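FTT_1639c (Francisella tularensis subsp. tularensis, PDB 7KZW) is of unknown function but is predicted to be a membrane protein, of which this chain is the beta-rich C-terminal part. Local coordinates at residues Asn51-Asp56 and Asp104-Ala109. The protein carries 3 engineered substitutions. Sequence-based numbering, arbitrary orientation.
Sequences NIYVGD and DYKVIA
Asn51-Asp56 and Asp104-Ala109 lie on the adjacent antiparallel strands 48-58 and 102-111 in the predominantly beta fold of this domain, flanked by strand 79-83 beyond the first and strand 114-123 beyond the second. Paired backbone hydrogen bonds join Asn51 to Ile108 and Tyr53 to Lys106; Asn51 N reaches Ile108 O at 2.8 Å, and Tyr53 N lies equally close to Lys106 O. Ile52 pairs with Val107 between them and Val54 with Tyr105 beyond Tyr53, both non-hydrogen-bonded. Here Tyr105 CA-H leans on Tyr53 O, with CA and O 3.2 Å apart. On the outward side, the Tyr53 ring lies alongside the root of Lys106, CD1 being 4.1 Å from Lys106 CB, and its CE1 meets Ile108 CD1 obliquely. With CG anti to the carbonyl carbon (chi1 -55°), the ring extends along the pair toward Ile108. On the face of Ile52, Val107 and Tyr105, which are buried, Phe62 of strand 60-65 packs against the first two and edge-to-face with Tyr105. At Gly55 and Asp56 the chain turns a corner, yet Gly55 N still binds Asp104 O and Asp104 N binds Asp56 O, both at 3.0 Å. The two carboxylates run side by side there without bonding, Asp56 OD2 3.4 Å from Asp104 OD2, while Asp104 OD1 accepts a hydrogen bond from Asn121 ND2. Backbone bonding thus carries the pairing through the corner despite two neighbouring acidic groups, whose proximity could raise the pKa of one of them.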
loop_
_atom_site.group_PDB
_atom_site.type_symbol
_atom_site.label_atom_id
_atom_site.label_comp_id
_atom_site.label_asym_id
_atom_site.label_seq_id
_atom_site.Cartn_x
_atom_site.Cartn_y
_atom_site.Cartn_z
ATOM N N ASN A 51 -5.800 5.092 7.736
ATOM C CA ASN A 51 -6.165 4.147 8.766
ATOM C C ASN A 51 -6.152 2.757 8.141
ATOM O O ASN A 51 -6.785 2.537 7.100
ATOM C CB ASN A 51 -7.614 4.389 9.193
ATOM C CG ASN A 51 -7.748 5.464 10.197
ATOM O OD1 ASN A 51 -8.126 6.614 9.863
ATOM N ND2 ASN A 51 -7.485 5.095 11.457
ATOM N N ILE A 52 -5.430 1.820 8.733
ATOM C CA ILE A 52 -5.521 0.449 8.270
ATOM C C ILE A 52 -6.001 -0.451 9.404
ATOM O O ILE A 52 -5.885 -0.123 10.590
ATOM C CB ILE A 52 -4.213 -0.076 7.718
ATOM C CG1 ILE A 52 -3.252 -0.358 8.868
ATOM C CG2 ILE A 52 -3.646 0.925 6.736
ATOM C CD1 ILE A 52 -2.118 -1.263 8.441
ATOM N N TYR A 53 -6.656 -1.543 8.988
ATOM C CA TYR A 53 -7.255 -2.491 9.917
ATOM C C TYR A 53 -6.759 -3.835 9.455
ATOM O O TYR A 53 -6.784 -4.120 8.251
ATOM C CB TYR A 53 -8.805 -2.407 9.826
ATOM C CG TYR A 53 -9.323 -1.018 10.038
ATOM C CD1 TYR A 53 -9.387 -0.113 8.941
ATOM C CD2 TYR A 53 -9.641 -0.567 11.296
ATOM C CE1 TYR A 53 -9.808 1.202 9.116
ATOM C CE2 TYR A 53 -10.035 0.767 11.480
ATOM C CZ TYR A 53 -10.113 1.617 10.369
ATOM O OH TYR A 53 -10.548 2.923 10.604
ATOM N N VAL A 54 -6.281 -4.669 10.388
ATOM C CA VAL A 54 -5.675 -5.941 10.023
ATOM C C VAL A 54 -6.307 -7.036 10.860
ATOM O O VAL A 54 -6.461 -6.874 12.094
ATOM C CB VAL A 54 -4.149 -5.909 10.226
ATOM C CG1 VAL A 54 -3.478 -7.254 9.989
ATOM C CG2 VAL A 54 -3.456 -4.809 9.349
ATOM N N GLY A 55 -6.699 -8.129 10.216
ATOM C CA GLY A 55 -7.183 -9.317 10.903
ATOM C C GLY A 55 -6.081 -10.355 10.921
ATOM O O GLY A 55 -5.028 -10.146 11.545
ATOM N N ASP A 56 -6.287 -11.483 10.268
ATOM C CA ASP A 56 -5.215 -12.459 10.124
ATOM C C ASP A 56 -4.001 -11.761 9.547
ATOM O O ASP A 56 -4.113 -11.054 8.551
ATOM C CB ASP A 56 -5.611 -13.567 9.148
ATOM C CG ASP A 56 -6.742 -14.465 9.681
ATOM O OD1 ASP A 56 -6.983 -14.558 10.893
ATOM O OD2 ASP A 56 -7.414 -15.189 8.854
ATOM N N ASP A 104 -5.378 -10.463 5.873
ATOM C CA ASP A 104 -6.631 -9.780 5.521
ATOM C C ASP A 104 -6.591 -8.354 6.075
ATOM O O ASP A 104 -6.265 -8.128 7.244
ATOM C CB ASP A 104 -7.803 -10.464 6.201
ATOM C CG ASP A 104 -8.001 -11.867 5.711
ATOM O OD1 ASP A 104 -8.015 -12.091 4.463
ATOM O OD2 ASP A 104 -8.250 -12.796 6.520
ATOM N N TYR A 105 -6.950 -7.384 5.228
ATOM C CA TYR A 105 -6.748 -5.988 5.624
ATOM C C TYR A 105 -7.846 -5.108 5.026
ATOM O O TYR A 105 -8.584 -5.506 4.098
ATOM C CB TYR A 105 -5.384 -5.456 5.110
ATOM C CG TYR A 105 -5.299 -5.504 3.613
ATOM C CD1 TYR A 105 -5.789 -4.445 2.827
ATOM C CD2 TYR A 105 -4.780 -6.603 2.966
ATOM C CE1 TYR A 105 -5.771 -4.537 1.455
ATOM C CE2 TYR A 105 -4.723 -6.671 1.579
ATOM C CZ TYR A 105 -5.246 -5.617 0.830
ATOM O OH TYR A 105 -5.263 -5.593 -0.533
ATOM N N LYS A 106 -7.954 -3.907 5.627
ATOM C CA LYS A 106 -8.788 -2.825 5.070
ATOM C C LYS A 106 -7.945 -1.554 5.198
ATOM O O LYS A 106 -7.364 -1.302 6.241
ATOM C CB LYS A 106 -10.099 -2.661 5.824
ATOM C CG LYS A 106 -10.930 -1.472 5.315
ATOM C CD LYS A 106 -12.317 -1.455 6.047
ATOM C CE LYS A 106 -13.273 -0.375 5.486
ATOM N NZ LYS A 106 -13.850 -0.736 4.165
ATOM N N VAL A 107 -7.838 -0.798 4.109
ATOM C CA VAL A 107 -7.138 0.486 4.085
ATOM C C VAL A 107 -8.141 1.574 3.797
ATOM O O VAL A 107 -8.920 1.452 2.843
ATOM C CB VAL A 107 -6.060 0.502 2.978
ATOM C CG1 VAL A 107 -5.391 1.885 2.901
ATOM C CG2 VAL A 107 -5.054 -0.640 3.143
ATOM N N ILE A 108 -8.108 2.655 4.576
ATOM C CA ILE A 108 -8.836 3.861 4.228
ATOM C C ILE A 108 -7.816 4.973 4.242
ATOM O O ILE A 108 -7.223 5.277 5.299
ATOM C CB ILE A 108 -9.948 4.173 5.230
ATOM C CG1 ILE A 108 -10.914 3.013 5.312
ATOM C CG2 ILE A 108 -10.686 5.481 4.797
ATOM C CD1 ILE A 108 -12.060 3.249 6.302
ATOM N N ALA A 109 -7.631 5.656 3.119
ATOM C CA ALA A 109 -6.636 6.729 3.011
ATOM C C ALA A 109 -7.307 8.016 2.573
ATOM O O ALA A 109 -8.060 8.027 1.592
ATOM C CB ALA A 109 -5.539 6.311 2.027
#